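Local coordinates for hemolysin activator protein CdiB (Acinetobacter baumannii ACICU, PDB 6WIL) that probably transports a partner toxin protein of contact-dependent growth inhibition across the outer membrane, as an Omp85-family beta-barrel of two-partner secretion, at residues I145-E149 / G150-S154; L155-K158 / T159-F163. All coordinates share one frame; numbering follows the deposited sequence.

Interaction 1: residues I145-E149 / G150-S154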
loop_
_atom_site.group_PDB
_atom_site.type_symbol
_atom_site.label_atom_id
_atom_site.label_comp_id
_atom_site.label_asym_id
_atom_site.label_seq_id
_atom_site.Cartn_x
_atom_site.Cartn_y
_atom_site.Cartn_z
ATOM N N ILE A 145 -4.586 -19.675 21.623
ATOM C CA ILE A 145 -4.372 -18.238 21.510
ATOM C C ILE A 145 -4.763 -17.624 22.847
ATOM O O ILE A 145 -5.901 -17.782 23.300
ATOM C CB ILE A 145 -5.176 -17.636 20.348
ATOM C CG1 ILE A 145 -4.646 -18.174 19.018
ATOM C CG2 ILE A 145 -5.110 -16.111 20.377
ATOM C CD1 ILE A 145 -5.727 -18.560 18.039
ATOM N N VAL A 146 -3.814 -16.963 23.501
ATOM C CA VAL A 146 -4.006 -16.438 24.847
ATOM C C VAL A 146 -4.031 -14.920 24.769
ATOM O O VAL A 146 -3.037 -14.292 24.384
ATOM C CB VAL A 146 -2.910 -16.922 25.812
ATOM C CG1 VAL A 146 -3.020 -16.200 27.152
ATOM C CG2 VAL A 146 -3.005 -18.429 26.013
ATOM N N ILE A 147 -5.166 -14.332 25.139
ATOM C CA ILE A 147 -5.308 -12.877 25.189
ATOM C C ILE A 147 -4.990 -12.472 26.625
ATOM O O ILE A 147 -5.869 -12.376 27.482
ATOM C CB ILE A 147 -6.695 -12.419 24.747
ATOM C CG1 ILE A 147 -7.124 -13.157 23.476
ATOM C CG2 ILE A 147 -6.703 -10.915 24.512
ATOM C CD1 ILE A 147 -6.190 -12.951 22.293
ATOM N N GLN A 148 -3.703 -12.238 26.891
ATOM C CA GLN A 148 -3.286 -11.864 28.238
ATOM C C GLN A 148 -3.847 -10.507 28.640
ATOM O O GLN A 148 -4.043 -10.242 29.833
ATOM C CB GLN A 148 -1.758 -11.862 28.328
ATOM C CG GLN A 148 -1.204 -11.508 29.702
ATOM C CD GLN A 148 0.310 -11.536 29.745
ATOM O OE1 GLN A 148 0.948 -10.577 30.183
ATOM N NE2 GLN A 148 0.895 -12.643 29.296
ATOM N N GLU A 149 -4.136 -9.647 27.666
ATOM C CA GLU A 149 -4.527 -8.277 27.952
ATOM C C GLU A 149 -5.312 -7.722 26.769
ATOM O O GLU A 149 -4.948 -7.954 25.613
ATOM C CB GLU A 149 -3.286 -7.424 28.237
ATOM C CG GLU A 149 -3.552 -5.963 28.504
ATOM C CD GLU A 149 -2.268 -5.193 28.732
ATOM O OE1 GLU A 149 -1.290 -5.804 29.215
ATOM O OE2 GLU A 149 -2.232 -3.985 28.418
ATOM N N GLY A 150 -6.385 -7.006 27.067
ATOM C CA GLY A 150 -7.210 -6.383 26.052
ATOM C C GLY A 150 -8.423 -7.222 25.698
ATOM O O GLY A 150 -8.431 -8.450 25.835
ATOM N N LYS A 151 -9.470 -6.552 25.224
ATOM C CA LYS A 151 -10.720 -7.212 24.872
ATOM C C LYS A 151 -10.778 -7.436 23.369
ATOM O O LYS A 151 -10.515 -6.517 22.584
ATOM C CB LYS A 151 -11.927 -6.390 25.330
ATOM C CG LYS A 151 -11.868 -5.970 26.792
ATOM C CD LYS A 151 -11.504 -7.133 27.704
ATOM C CE LYS A 151 -12.704 -7.988 28.078
ATOM N NZ LYS A 151 -12.321 -9.040 29.078
ATOM N N ILE A 152 -11.122 -8.657 22.975
ATOM C CA ILE A 152 -11.290 -8.999 21.568
ATOM C C ILE A 152 -12.323 -10.112 21.474
ATOM O O ILE A 152 -12.206 -11.143 22.144
ATOM C CB ILE A 152 -9.951 -9.397 20.909
ATOM C CG1 ILE A 152 -10.162 -9.767 19.443
ATOM C CG2 ILE A 152 -9.268 -10.531 21.662
ATOM C CD1 ILE A 152 -8.901 -9.705 18.613
ATOM N N SER A 153 -13.353 -9.893 20.664
ATOM C CA SER A 153 -14.390 -10.896 20.507
ATOM C C SER A 153 -13.843 -12.107 19.759
ATOM O O SER A 153 -12.851 -12.027 19.028
ATOM C CB SER A 153 -15.589 -10.320 19.757
ATOM O OG SER A 153 -15.426 -10.466 18.357
ATOM N N SER A 154 -14.507 -13.247 19.955
ATOM C CA SER A 154 -14.096 -14.460 19.257
ATOM C C SER A 154 -14.235 -14.308 17.749
ATOM O O SER A 154 -13.438 -14.873 16.992
ATOM C CB SER A 154 -14.910 -15.653 19.756
ATOM O OG SER A 154 -14.705 -15.849 21.144
#
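Across this turn Ile147 meets Gly150 and Ile152, and no aromatic ring or flat side-chain group takes part. The one flat group touched is the backbone carbonyl of Gly150, where Ile147 CG2 comes to 3.3 Å of Gly150 O. The stretch belongs to the second POTRA domain, whose order is strand, two helices, then two strands. Here the first strand ends at Glu149 and a short loop leads to helix 154-160. The strand is held to strand 204-213 by backbone hydrogen bonds from Val146, Gln148 and Glu149.

Ile147 CG1 lies beside the backbone N and anti to the carbonyl carbon (chi1 -45°), which puts CG2 anti to that N. Both branches reach the side of the turn where Ile152 sits. Ile152 CG2 rests against both, 3.8 Å from Ile147 CG1 and 3.9 Å from Ile147 CG2. The two isoleucines cross at about a right angle. Ile152 CG1 is anti to its own backbone N (chi1 179°), and it is CG2 that turns to Ile147. The chain swings round at Gly150, which has a positive phi of 97°.

Gln148 points away, and its OE1 is hydrogen-bonded to Lys210 NZ. At the far end, Ser153 N-caps the helix: its OG is hydrogen-bonded to Gln156 N.

Interaction 2: residues L155-K158 / T159-F163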
loop_
_atom_site.group_PDB
_atom_site.type_symbol
_atom_site.label_atom_id
_atom_site.label_comp_id
_atom_site.label_asym_id
_atom_site.label_seq_id
_atom_site.Cartn_x
_atom_site.Cartn_y
_atom_site.Cartn_z
ATOM N N LEU A 155 -15.230 -13.543 17.296
ATOM C CA LEU A 155 -15.377 -13.291 15.867
ATOM C C LEU A 155 -14.193 -12.498 15.326
ATOM O O LEU A 155 -13.691 -12.787 14.233
ATOM C CB LEU A 155 -16.692 -12.558 15.601
ATOM C CG LEU A 155 -17.002 -12.165 14.154
ATOM C CD1 LEU A 155 -17.025 -13.390 13.253
ATOM C CD2 LEU A 155 -18.325 -11.413 14.077
ATOM N N GLN A 156 -13.728 -11.503 16.086
ATOM C CA GLN A 156 -12.572 -10.715 15.669
ATOM C C GLN A 156 -11.350 -11.594 15.438
ATOM O O GLN A 156 -10.634 -11.422 14.444
ATOM C CB GLN A 156 -12.264 -9.646 16.714
ATOM C CG GLN A 156 -12.715 -8.245 16.358
ATOM C CD GLN A 156 -12.439 -7.264 17.475
ATOM O OE1 GLN A 156 -11.564 -6.404 17.361
ATOM N NE2 GLN A 156 -13.179 -7.394 18.572
ATOM N N LEU A 157 -11.087 -12.536 16.349
ATOM C CA LEU A 157 -9.953 -13.436 16.162
ATOM C C LEU A 157 -10.136 -14.302 14.925
ATOM O O LEU A 157 -9.191 -14.496 14.152
ATOM C CB LEU A 157 -9.762 -14.316 17.394
ATOM C CG LEU A 157 -9.198 -13.663 18.652
ATOM C CD1 LEU A 157 -9.222 -14.660 19.798
ATOM C CD2 LEU A 157 -7.787 -13.160 18.408
ATOM N N LYS A 158 -11.346 -14.827 14.718
ATOM C CA LYS A 158 -11.578 -15.713 13.582
ATOM C C LYS A 158 -11.387 -14.986 12.253
ATOM O O LYS A 158 -10.824 -15.550 11.309
ATOM C CB LYS A 158 -12.978 -16.323 13.664
ATOM C CG LYS A 158 -13.458 -16.907 12.345
ATOM C CD LYS A 158 -14.557 -17.936 12.525
ATOM C CE LYS A 158 -14.966 -18.514 11.175
ATOM N NZ LYS A 158 -15.990 -19.587 11.301
ATOM N N THR A 159 -11.844 -13.733 12.158
ATOM C CA THR A 159 -11.747 -13.012 10.891
ATOM C C THR A 159 -10.388 -12.346 10.709
ATOM O O THR A 159 -9.889 -12.268 9.581
ATOM C CB THR A 159 -12.861 -11.964 10.781
ATOM O OG1 THR A 159 -12.738 -11.002 11.838
ATOM C CG2 THR A 159 -14.227 -12.627 10.860
ATOM N N GLY A 160 -9.779 -11.863 11.794
ATOM C CA GLY A 160 -8.477 -11.229 11.685
ATOM C C GLY A 160 -7.317 -12.194 11.535
ATOM O O GLY A 160 -6.316 -11.861 10.892
ATOM N N LEU A 161 -7.420 -13.391 12.118
ATOM C CA LEU A 161 -6.330 -14.359 12.062
ATOM C C LEU A 161 -6.675 -15.460 11.076
ATOM O O LEU A 161 -7.703 -16.132 11.253
ATOM C CB LEU A 161 -6.067 -14.959 13.435
ATOM C CG LEU A 161 -5.831 -13.989 14.585
ATOM C CD1 LEU A 161 -5.585 -14.773 15.861
ATOM C CD2 LEU A 161 -4.663 -13.080 14.275
ATOM N N PRO A 162 -5.861 -15.694 10.044
ATOM C CA PRO A 162 -6.184 -16.755 9.081
ATOM C C PRO A 162 -5.858 -18.152 9.586
ATOM O O PRO A 162 -5.813 -19.103 8.802
ATOM C CB PRO A 162 -5.332 -16.381 7.863
ATOM C CG PRO A 162 -4.165 -15.664 8.450
ATOM C CD PRO A 162 -4.698 -14.895 9.620
ATOM N N PHE A 163 -5.636 -18.289 10.890
ATOM C CA PHE A 163 -5.314 -19.565 11.509
ATOM C C PHE A 163 -6.199 -19.770 12.731
ATOM O O PHE A 163 -6.875 -18.850 13.199
ATOM C CB PHE A 163 -3.831 -19.640 11.902
ATOM C CG PHE A 163 -3.391 -18.540 12.829
ATOM C CD1 PHE A 163 -3.495 -18.689 14.202
ATOM C CD2 PHE A 163 -2.864 -17.362 12.326
ATOM C CE1 PHE A 163 -3.087 -17.681 15.060
ATOM C CE2 PHE A 163 -2.454 -16.348 13.179
ATOM C CZ PHE A 163 -2.565 -16.510 14.548
#
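Three i to i+4 backbone hydrogen bonds run from Leu155 to Leu161: Thr159 N to Leu155 O, Gly160 N to Gln156 O and Leu161 N to Leu157 O, the last at 2.9 Å. Leu161 is also the first residue to leave helical angles.

Leu155 O takes two donors from Thr159. The backbone N-H of Thr159 is one, with N 2.9 Å from Leu155 O. Thr159 OG1 is the other, 3.1 Å from Leu155 O and tilted 31° out of the carbonyl plane. OG1 can fold back because it sits between the backbone N and the carbonyl carbon (chi1 61°). The threonine methyl CG2 then lies 3.8 Å from Leu155 CD1.

This is the short first helix of the second POTRA domain, and it faces turns of the beta-barrel. Gln156 O is hydrogen-bonded to Asn249 ND2, and the backbones of Thr159 and Gly280 are hydrogen-bonded.

On another side, Leu157 and Leu161 lie side by side and point the same way, with Leu157 CD2 3.7 Å from Leu161 CD1. Leu161 CB also sits over one face of the Phe163 ring, 3.9 Å above its plane and offset toward the rim.

From the N terminus, strand 132-149 ends in interaction 1, which closes the turn leading to the helix. Interaction 2 follows directly, along helix 154-160 and its C-terminal exit. The two are in series; neither encloses nor crosses the other. They meet in space, because the helix folds back over the strand. Ile152 CD1 is 3.6 Å from Leu157 CD2, and Ile147 CD1 lies a little farther from that same methyl. Farther back on the strand, Ile145 CD1 packs on Phe163 CE1. Together they join strand 132-149 to helix 154-160 within the second POTRA domain, with strand 204-213 beside the strand and barrel turns beside the helix.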